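Local structure of NDP-rhamnosyltransferase (Saccharopolyspora spinosa, 3TSA) at residues V311-F316 and Q338-H343; I223-M228 and P235-R240; G297-A302 and F319-N324. The protein belongs to the GT-B glycosyltransferases, enzymes built from two Rossmann-like domains that face each other across a cleft. All blocks are in the same frame, centred on the assembly; numbering follows the deposited sequence.

How the contacts relate
All three contacts lie around the six-stranded parallel sheet of the second Rossmann-like half. Contact 2 comes first along the chain and sets helix 236-246 against the end of strand 219-224. Contacts 1 and 3 follow, their segments alternating in sequence: contact 3 joins helices 296-304 and 318-327, and contact 1 ties the loop between strand 309-311 and helix 318-327 to Gln340 of helix 337-340. The centres are about 11 Å (1 and 2), 13 Å (1 and 3) and 15 Å (2 and 3) apart. Contacts 2 and 3 pack on the two sides of the sheet, touching through Cys224 and Thr298; contact 1 meets both, through Leu312 with Pro237 and Pro313 with Phe319. Helices of both faces are thus fixed to one sheet.

Contact 1 (V311-F316 and Q338-H343); sequences VLPQYF and QAQSDH
Gln340 lays its side chain across Leu312 and Pro313, its amide carbon CD 3.8 Å from Leu312 CB and its NE2 equally close to the ring carbon CD of Pro313. Beyond CG the chain is extended (chi2 171°), which carries the amide from the last turn of helix 337-340 to the loop that follows strand 309-311. The polar end is gripped there. Gln340 NE2 gives a hydrogen bond to Pro313 O at 3.0 Å, nearly straight at 164° about the hydrogen; the acceptor lies close to the amide plane of Gln340, while the nitrogen stands somewhat tilted from the plane of the carbonyl. The same NE2 also bonds Leu334 O, its stronger partner, just after strand 331-333. With two carbonyl oxygens held by one NH2 group, the rotation of the amide is fixed. Farther back along the side chain the contact is apolar: Gln340 CG comes within 4.1 Å of Leu312 CB, and Leu312 in turn leans on Phe346 of helix 343-354. The bent side chain of Gln314 brings its amide up to that of Gln340, the two planes 63° apart, but which way round the Gln314 amide sits is doubtful. The backbone nitrogens of Gln314 and Tyr315 are both tied to Gln318 OE1 at the start of the next helix, and Pro72, from the first half of the chain, touches Gln340. One glutamine thus bridges the chain leaving two adjacent parallel strands, at the strand ends that in the GT-B fold face the cleft between the domains. Because every touching residue is buried, an uncharged amide with two N-H groups suits the place: it satisfies two carbonyl oxygens in the interior without bringing a charge into it.

Contact 2 (I223-M228 and P235-R240); sequences ICMGRM and PAPLLR
The flat group that meets Met225 is the peptide joining Pro237 to Leu238: the thioether lies over one face of it, with SD 4.0 Å from Pro237 C and CE 3.7 Å from Pro237 O. Another flat group, the guanidinium of Arg240, leads away from the interface and has Ala236 CB over one face, 3.5 Å above the plane and offset toward the rim, one helical turn earlier. Met225 gets there with an extended chain (chi2 174°, chi3 -163°), reaching straight from the loop after strand 219-224 to the first turn of helix 236-246. Its sulfur also rests against the Pro237 ring, SD to CB 4.1 Å. Beside it a second apolar contact forms, where Ile223 CG2 meets Leu238 CD1 at 3.8 Å as the two side chains pass at a slant. Pure van der Waals packing does the work here; no hydrogen bond spans the two segments. Leu238 also touches Ile255 and Val257, while Ile223 continues along the helix onto Ala241 and Val242. In the fold, the chain runs from strand 219-224 through the short helix 227-233 and doubles back into helix 236-246, which packs over this strand and its parallel neighbour 251-256, to which Ile223 is joined by backbone hydrogen bonds: a beta-alpha-beta crossover of the Rossmann-like half.

Contact 3 (G297-A302 and F319-N324); sequences GTAFTA and FDYARN
Ala299 and Tyr321 make the tight part of this contact: the methyl carbon CB of Ala299 lies 3.4 Å from Tyr321 CE2 and just as near to its OH. The ring reaches it because CG of Tyr321 is anti to the backbone N (chi1 176°), sending the phenol out from helix 318-327 toward helix 296-304. Its buried hydroxyl is satisfied beyond the two segments by Gln309 NE2, its main partner, and Thr303 OG1, which pin the ring at its far end. Phe300 packs less closely. Its ring edge comes to the CE1 corner of the phenol, on the same side of the tyrosine plane as the Ala299 methyl, with Phe300 CE1 to Tyr321 CE1 at 3.8 Å. On the more solvent-exposed flank of helix 318-327, away from this core, Asp320 OD1 and Arg323 NH2 form a salt bridge of 3.2 Å whose hydrogen bond is weak; the same NH2 also bonds Gly77 O. Both helices lean on strand 309-311, Ala299 and Ala302 touching Gln309 and Ala322 touching Val311, so Tyr321 bridges the two consecutive helices, before and after that strand, that pack beside it in the Rossmann-like half.

Contact 1 (V311-F316 and Q338-H343)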
loop_
_atom_site.group_PDB
_atom_site.type_symbol
_atom_site.label_atom_id
_atom_site.label_comp_id
_atom_site.label_asym_id
_atom_site.label_seq_id
_atom_site.Cartn_x
_atom_site.Cartn_y
_atom_site.Cartn_z
ATOM N N VAL A 311 -18.876 22.996 -3.561
ATOM C CA VAL A 311 -17.589 23.141 -2.906
ATOM C C VAL A 311 -17.694 24.296 -1.914
ATOM O O VAL A 311 -18.203 25.352 -2.262
ATOM C CB VAL A 311 -16.459 23.441 -3.900
ATOM C CG1 VAL A 311 -15.101 23.285 -3.162
ATOM C CG2 VAL A 311 -16.468 22.401 -5.089
ATOM N N LEU A 312 -17.331 24.018 -0.679
ATOM C CA LEU A 312 -17.293 25.094 0.355
ATOM C C LEU A 312 -15.866 25.316 0.728
ATOM O O LEU A 312 -15.361 24.858 1.750
ATOM C CB LEU A 312 -18.113 24.628 1.552
ATOM C CG LEU A 312 -19.645 24.347 1.491
ATOM C CD1 LEU A 312 -20.022 23.281 0.588
ATOM C CD2 LEU A 312 -19.988 23.854 2.910
ATOM N N PRO A 313 -15.124 26.112 -0.082
ATOM C CA PRO A 313 -13.701 26.239 0.206
ATOM C C PRO A 313 -13.409 26.966 1.542
ATOM O O PRO A 313 -14.230 27.808 1.966
ATOM C CB PRO A 313 -13.216 27.136 -0.967
ATOM C CG PRO A 313 -14.484 27.975 -1.369
ATOM C CD PRO A 313 -15.567 26.921 -1.229
ATOM N N GLN A 314 -12.308 26.599 2.136
ATOM C CA GLN A 314 -11.916 27.094 3.476
ATOM C C GLN A 314 -10.548 27.746 3.486
ATOM O O GLN A 314 -10.346 28.811 4.106
ATOM C CB GLN A 314 -11.977 25.938 4.507
ATOM C CG GLN A 314 -13.305 25.195 4.546
ATOM C CD GLN A 314 -14.489 26.097 4.955
ATOM O OE1 GLN A 314 -15.577 25.963 4.396
ATOM N NE2 GLN A 314 -14.256 27.014 5.898
ATOM N N TYR A 315 -9.566 27.112 2.845
ATOM C CA TYR A 315 -8.221 27.581 3.012
ATOM C C TYR A 315 -7.328 27.096 1.857
ATOM O O TYR A 315 -7.771 26.309 0.997
ATOM C CB TYR A 315 -7.650 27.172 4.384
ATOM C CG TYR A 315 -7.605 25.672 4.726
ATOM C CD1 TYR A 315 -7.420 24.627 3.753
ATOM C CD2 TYR A 315 -7.664 25.310 6.075
ATOM C CE1 TYR A 315 -7.347 23.284 4.176
ATOM C CE2 TYR A 315 -7.545 24.036 6.468
ATOM C CZ TYR A 315 -7.409 23.029 5.540
ATOM O OH TYR A 315 -7.298 21.740 6.009
ATOM N N PHE A 316 -6.082 27.577 1.859
ATOM C CA PHE A 316 -5.055 27.182 0.860
ATOM C C PHE A 316 -5.528 27.230 -0.589
ATOM O O PHE A 316 -5.906 28.315 -1.053
ATOM C CB PHE A 316 -4.364 25.891 1.292
ATOM C CG PHE A 316 -3.612 26.069 2.572
ATOM C CD1 PHE A 316 -2.501 26.946 2.632
ATOM C CD2 PHE A 316 -4.104 25.528 3.776
ATOM C CE1 PHE A 316 -1.820 27.216 3.873
ATOM C CE2 PHE A 316 -3.444 25.798 5.033
ATOM C CZ PHE A 316 -2.286 26.641 5.056
ATOM N N GLN A 338 -20.656 34.140 4.002
ATOM C CA GLN A 338 -22.005 34.580 3.716
ATOM C C GLN A 338 -22.773 33.635 2.781
ATOM O O GLN A 338 -23.990 33.393 3.028
ATOM C CB GLN A 338 -22.065 36.042 3.249
ATOM C CG GLN A 338 -21.491 36.358 1.944
ATOM C CD GLN A 338 -22.423 35.985 0.784
ATOM O OE1 GLN A 338 -23.649 36.157 0.864
ATOM N NE2 GLN A 338 -21.840 35.524 -0.325
ATOM N N ALA A 339 -22.084 33.093 1.759
ATOM C CA ALA A 339 -22.710 32.075 0.916
ATOM C C ALA A 339 -22.874 30.747 1.637
ATOM O O ALA A 339 -23.904 30.067 1.525
ATOM C CB ALA A 339 -21.871 31.895 -0.377
ATOM N N GLN A 340 -21.842 30.323 2.329
ATOM C CA GLN A 340 -21.866 28.974 2.937
ATOM C C GLN A 340 -22.923 28.832 4.036
ATOM O O GLN A 340 -23.455 27.733 4.255
ATOM C CB GLN A 340 -20.493 28.526 3.431
ATOM C CG GLN A 340 -19.468 28.414 2.312
ATOM C CD GLN A 340 -18.086 28.191 2.781
ATOM O OE1 GLN A 340 -17.810 27.825 3.932
ATOM N NE2 GLN A 340 -17.150 28.388 1.850
ATOM N N SER A 341 -23.207 29.953 4.719
ATOM C CA SER A 341 -24.168 30.032 5.832
ATOM C C SER A 341 -25.564 30.448 5.331
ATOM O O SER A 341 -26.430 30.664 6.167
ATOM C CB SER A 341 -23.697 31.043 6.913
ATOM O OG SER A 341 -23.563 32.344 6.389
ATOM N N ASP A 342 -25.742 30.618 4.025
ATOM C CA ASP A 342 -27.042 31.014 3.409
ATOM C C ASP A 342 -27.774 29.698 3.140
ATOM O O ASP A 342 -27.579 29.086 2.100
ATOM C CB ASP A 342 -26.800 31.827 2.141
ATOM C CG ASP A 342 -28.067 32.430 1.581
ATOM O OD1 ASP A 342 -29.135 31.857 1.840
ATOM O OD2 ASP A 342 -27.933 33.410 0.803
ATOM N N HIS A 343 -28.614 29.279 4.082
ATOM C CA HIS A 343 -29.215 27.924 4.039
ATOM C C HIS A 343 -30.083 27.812 2.787
ATOM O O HIS A 343 -30.089 26.794 2.055
ATOM C CB HIS A 343 -30.074 27.640 5.288
ATOM C CG HIS A 343 -30.880 26.376 5.166
ATOM N ND1 HIS A 343 -30.318 25.131 5.269
ATOM C CD2 HIS A 343 -32.202 26.179 4.958
ATOM C CE1 HIS A 343 -31.250 24.208 5.128
ATOM N NE2 HIS A 343 -32.405 24.817 4.934
#

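Contact 2 (I223-M228 and P235-R240)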
loop_
_atom_site.group_PDB
_atom_site.type_symbol
_atom_site.label_atom_id
_atom_site.label_comp_id
_atom_site.label_asym_id
_atom_site.label_seq_id
_atom_site.Cartn_x
_atom_site.Cartn_y
_atom_site.Cartn_z
ATOM N N ILE A 223 -21.467 13.840 1.556
ATOM C CA ILE A 223 -20.821 14.960 2.223
ATOM C C ILE A 223 -19.555 14.385 2.788
ATOM O O ILE A 223 -19.599 13.456 3.614
ATOM C CB ILE A 223 -21.717 15.556 3.364
ATOM C CG1 ILE A 223 -22.992 16.117 2.766
ATOM C CG2 ILE A 223 -20.883 16.575 4.183
ATOM C CD1 ILE A 223 -24.046 16.375 3.925
ATOM N N CYS A 224 -18.412 14.901 2.294
ATOM C CA CYS A 224 -17.113 14.337 2.634
ATOM C C CYS A 224 -16.151 15.490 2.944
ATOM O O CYS A 224 -15.879 16.381 2.060
ATOM C CB CYS A 224 -16.633 13.508 1.475
ATOM S SG CYS A 224 -15.048 12.691 1.956
ATOM N N MET A 225 -15.786 15.557 4.225
ATOM C CA MET A 225 -14.867 16.575 4.775
ATOM C C MET A 225 -13.813 15.843 5.630
ATOM O O MET A 225 -14.182 14.957 6.420
ATOM C CB MET A 225 -15.640 17.640 5.574
ATOM C CG MET A 225 -16.406 18.467 4.596
ATOM S SD MET A 225 -17.460 19.594 5.432
ATOM C CE MET A 225 -18.577 20.049 4.079
ATOM N N GLY A 226 -12.531 16.153 5.415
ATOM C CA GLY A 226 -11.437 15.483 6.156
ATOM C C GLY A 226 -11.094 16.043 7.543
ATOM O O GLY A 226 -11.642 17.058 7.997
ATOM N N ARG A 227 -10.219 15.333 8.236
ATOM C CA ARG A 227 -9.765 15.725 9.518
ATOM C C ARG A 227 -9.142 17.108 9.498
ATOM O O ARG A 227 -9.418 17.945 10.382
ATOM C CB ARG A 227 -8.738 14.673 9.915
ATOM C CG ARG A 227 -8.120 14.836 11.263
ATOM C CD ARG A 227 -7.351 13.580 11.589
ATOM N NE ARG A 227 -8.304 12.599 12.147
ATOM C CZ ARG A 227 -8.295 11.288 11.903
ATOM N NH1 ARG A 227 -7.388 10.786 11.095
ATOM N NH2 ARG A 227 -9.222 10.484 12.467
ATOM N N MET A 228 -8.241 17.363 8.550
ATOM C CA MET A 228 -7.498 18.657 8.695
ATOM C C MET A 228 -8.463 19.822 8.559
ATOM O O MET A 228 -8.348 20.759 9.319
ATOM C CB MET A 228 -6.330 18.864 7.706
ATOM C CG MET A 228 -5.089 18.012 7.837
ATOM S SD MET A 228 -4.071 18.087 9.323
ATOM C CE MET A 228 -3.618 19.857 9.349
ATOM N N PRO A 235 -17.393 22.551 13.491
ATOM C CA PRO A 235 -18.485 21.803 12.867
ATOM C C PRO A 235 -19.192 22.560 11.739
ATOM O O PRO A 235 -19.949 21.938 10.954
ATOM C CB PRO A 235 -19.467 21.544 13.999
ATOM C CG PRO A 235 -18.818 22.133 15.251
ATOM C CD PRO A 235 -17.529 22.750 14.954
ATOM N N ALA A 236 -19.043 23.883 11.661
ATOM C CA ALA A 236 -19.971 24.671 10.819
ATOM C C ALA A 236 -20.170 24.188 9.380
ATOM O O ALA A 236 -21.316 24.058 8.990
ATOM C CB ALA A 236 -19.650 26.197 10.831
ATOM N N PRO A 237 -19.106 23.879 8.610
ATOM C CA PRO A 237 -19.335 23.461 7.198
ATOM C C PRO A 237 -20.059 22.096 7.086
ATOM O O PRO A 237 -20.971 21.932 6.247
ATOM C CB PRO A 237 -17.945 23.501 6.573
ATOM C CG PRO A 237 -17.037 23.281 7.698
ATOM C CD PRO A 237 -17.662 24.008 8.891
ATOM N N LEU A 238 -19.821 21.239 8.075
ATOM C CA LEU A 238 -20.484 19.932 8.126
ATOM C C LEU A 238 -21.946 20.136 8.489
ATOM O O LEU A 238 -22.840 19.589 7.833
ATOM C CB LEU A 238 -19.821 19.023 9.147
ATOM C CG LEU A 238 -20.276 17.558 9.259
ATOM C CD1 LEU A 238 -20.120 16.780 7.919
ATOM C CD2 LEU A 238 -19.558 16.849 10.441
ATOM N N LEU A 239 -22.206 20.950 9.505
ATOM C CA LEU A 239 -23.608 21.106 9.932
ATOM C C LEU A 239 -24.364 21.753 8.793
ATOM O O LEU A 239 -25.553 21.398 8.534
ATOM C CB LEU A 239 -23.628 22.037 11.162
ATOM C CG LEU A 239 -23.035 21.382 12.413
ATOM C CD1 LEU A 239 -22.927 22.391 13.615
ATOM C CD2 LEU A 239 -23.855 20.101 12.759
ATOM N N ARG A 240 -23.718 22.745 8.148
ATOM C CA ARG A 240 -24.382 23.483 7.068
ATOM C C ARG A 240 -24.718 22.556 5.941
ATOM O O ARG A 240 -25.815 22.627 5.412
ATOM C CB ARG A 240 -23.540 24.647 6.530
ATOM C CG ARG A 240 -23.527 25.846 7.492
ATOM C CD ARG A 240 -22.300 26.762 7.368
ATOM N NE ARG A 240 -22.377 27.871 8.371
ATOM C CZ ARG A 240 -21.358 28.685 8.693
ATOM N NH1 ARG A 240 -20.155 28.514 8.220
ATOM N NH2 ARG A 240 -21.561 29.618 9.628
#

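Contact 3 (G297-A302 and F319-N324)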
loop_
_atom_site.group_PDB
_atom_site.type_symbol
_atom_site.label_atom_id
_atom_site.label_comp_id
_atom_site.label_asym_id
_atom_site.label_seq_id
_atom_site.Cartn_x
_atom_site.Cartn_y
_atom_site.Cartn_z
ATOM N N GLY A 297 -8.050 15.170 -2.595
ATOM C CA GLY A 297 -8.348 13.710 -2.695
ATOM C C GLY A 297 -9.851 13.431 -2.912
ATOM O O GLY A 297 -10.252 12.714 -3.863
ATOM N N THR A 298 -10.685 14.099 -2.104
ATOM C CA THR A 298 -12.162 13.995 -2.246
ATOM C C THR A 298 -12.546 14.530 -3.620
ATOM O O THR A 298 -13.281 13.856 -4.392
ATOM C CB THR A 298 -12.848 14.700 -1.123
ATOM O OG1 THR A 298 -12.579 13.968 0.119
ATOM C CG2 THR A 298 -14.389 14.801 -1.421
ATOM N N ALA A 299 -12.036 15.722 -3.938
ATOM C CA ALA A 299 -12.499 16.408 -5.187
ATOM C C ALA A 299 -11.990 15.715 -6.447
ATOM O O ALA A 299 -12.740 15.591 -7.427
ATOM C CB ALA A 299 -12.082 17.882 -5.158
ATOM N N PHE A 300 -10.724 15.293 -6.456
ATOM C CA PHE A 300 -10.203 14.653 -7.637
ATOM C C PHE A 300 -10.823 13.257 -7.797
ATOM O O PHE A 300 -10.988 12.785 -8.926
ATOM C CB PHE A 300 -8.660 14.585 -7.600
ATOM C CG PHE A 300 -7.975 15.881 -7.913
ATOM C CD1 PHE A 300 -8.650 17.115 -8.012
ATOM C CD2 PHE A 300 -6.620 15.868 -8.081
ATOM C CE1 PHE A 300 -7.908 18.339 -8.321
ATOM C CE2 PHE A 300 -5.922 17.022 -8.435
ATOM C CZ PHE A 300 -6.572 18.267 -8.503
ATOM N N THR A 301 -11.203 12.603 -6.688
ATOM C CA THR A 301 -11.853 11.301 -6.811
ATOM C C THR A 301 -13.216 11.531 -7.446
ATOM O O THR A 301 -13.601 10.801 -8.363
ATOM C CB THR A 301 -11.998 10.606 -5.459
ATOM O OG1 THR A 301 -10.702 10.251 -4.980
ATOM C CG2 THR A 301 -12.852 9.368 -5.532
ATOM N N ALA A 302 -13.969 12.538 -6.932
ATOM C CA ALA A 302 -15.241 12.876 -7.522
ATOM C C ALA A 302 -15.043 13.206 -9.035
ATOM O O ALA A 302 -15.794 12.673 -9.878
ATOM C CB ALA A 302 -15.942 14.022 -6.770
ATOM N N PHE A 319 -10.145 27.692 -2.678
ATOM C CA PHE A 319 -10.859 28.734 -3.446
ATOM C C PHE A 319 -10.625 28.677 -4.904
ATOM O O PHE A 319 -11.549 28.820 -5.661
ATOM C CB PHE A 319 -10.467 30.152 -2.872
ATOM C CG PHE A 319 -10.874 30.241 -1.416
ATOM C CD1 PHE A 319 -12.211 30.549 -1.117
ATOM C CD2 PHE A 319 -9.956 29.929 -0.397
ATOM C CE1 PHE A 319 -12.664 30.542 0.281
ATOM C CE2 PHE A 319 -10.396 29.922 0.983
ATOM C CZ PHE A 319 -11.740 30.172 1.286
ATOM N N ASP A 320 -9.349 28.511 -5.311
ATOM C CA ASP A 320 -9.006 28.316 -6.717
ATOM C C ASP A 320 -9.677 27.101 -7.300
ATOM O O ASP A 320 -10.327 27.227 -8.347
ATOM C CB ASP A 320 -7.472 28.213 -6.830
ATOM C CG ASP A 320 -6.824 29.571 -6.572
ATOM O OD1 ASP A 320 -6.887 30.396 -7.524
ATOM O OD2 ASP A 320 -6.307 29.799 -5.490
ATOM N N TYR A 321 -9.574 25.943 -6.626
ATOM C CA TYR A 321 -10.232 24.761 -7.187
ATOM C C TYR A 321 -11.731 25.010 -7.293
ATOM O O TYR A 321 -12.337 24.713 -8.303
ATOM C CB TYR A 321 -10.047 23.558 -6.284
ATOM C CG TYR A 321 -10.769 22.389 -6.779
ATOM C CD1 TYR A 321 -10.256 21.649 -7.835
ATOM C CD2 TYR A 321 -11.972 21.991 -6.186
ATOM C CE1 TYR A 321 -10.973 20.507 -8.349
ATOM C CE2 TYR A 321 -12.698 20.880 -6.659
ATOM C CZ TYR A 321 -12.182 20.161 -7.736
ATOM O OH TYR A 321 -12.812 19.045 -8.225
ATOM N N ALA A 322 -12.332 25.564 -6.242
ATOM C CA ALA A 322 -13.783 25.761 -6.265
ATOM C C ALA A 322 -14.253 26.677 -7.436
ATOM O O ALA A 322 -15.237 26.345 -8.105
ATOM C CB ALA A 322 -14.304 26.303 -4.897
ATOM N N ARG A 323 -13.580 27.818 -7.617
ATOM C CA ARG A 323 -13.883 28.755 -8.656
ATOM C C ARG A 323 -13.677 28.104 -10.045
ATOM O O ARG A 323 -14.526 28.300 -10.962
ATOM C CB ARG A 323 -13.020 30.044 -8.553
ATOM C CG ARG A 323 -13.427 30.995 -7.447
ATOM C CD ARG A 323 -12.682 32.348 -7.673
ATOM N NE ARG A 323 -11.192 32.214 -7.675
ATOM C CZ ARG A 323 -10.471 32.572 -6.608
ATOM N NH1 ARG A 323 -11.101 32.962 -5.519
ATOM N NH2 ARG A 323 -9.166 32.483 -6.628
ATOM N N ASN A 324 -12.639 27.304 -10.141
ATOM C CA ASN A 324 -12.319 26.833 -11.482
ATOM C C ASN A 324 -13.217 25.679 -11.841
ATOM O O ASN A 324 -13.675 25.574 -12.995
ATOM C CB ASN A 324 -10.847 26.426 -11.559
ATOM C CG ASN A 324 -9.893 27.665 -11.379
ATOM O OD1 ASN A 324 -10.326 28.855 -11.311
ATOM N ND2 ASN A 324 -8.621 27.342 -11.176
#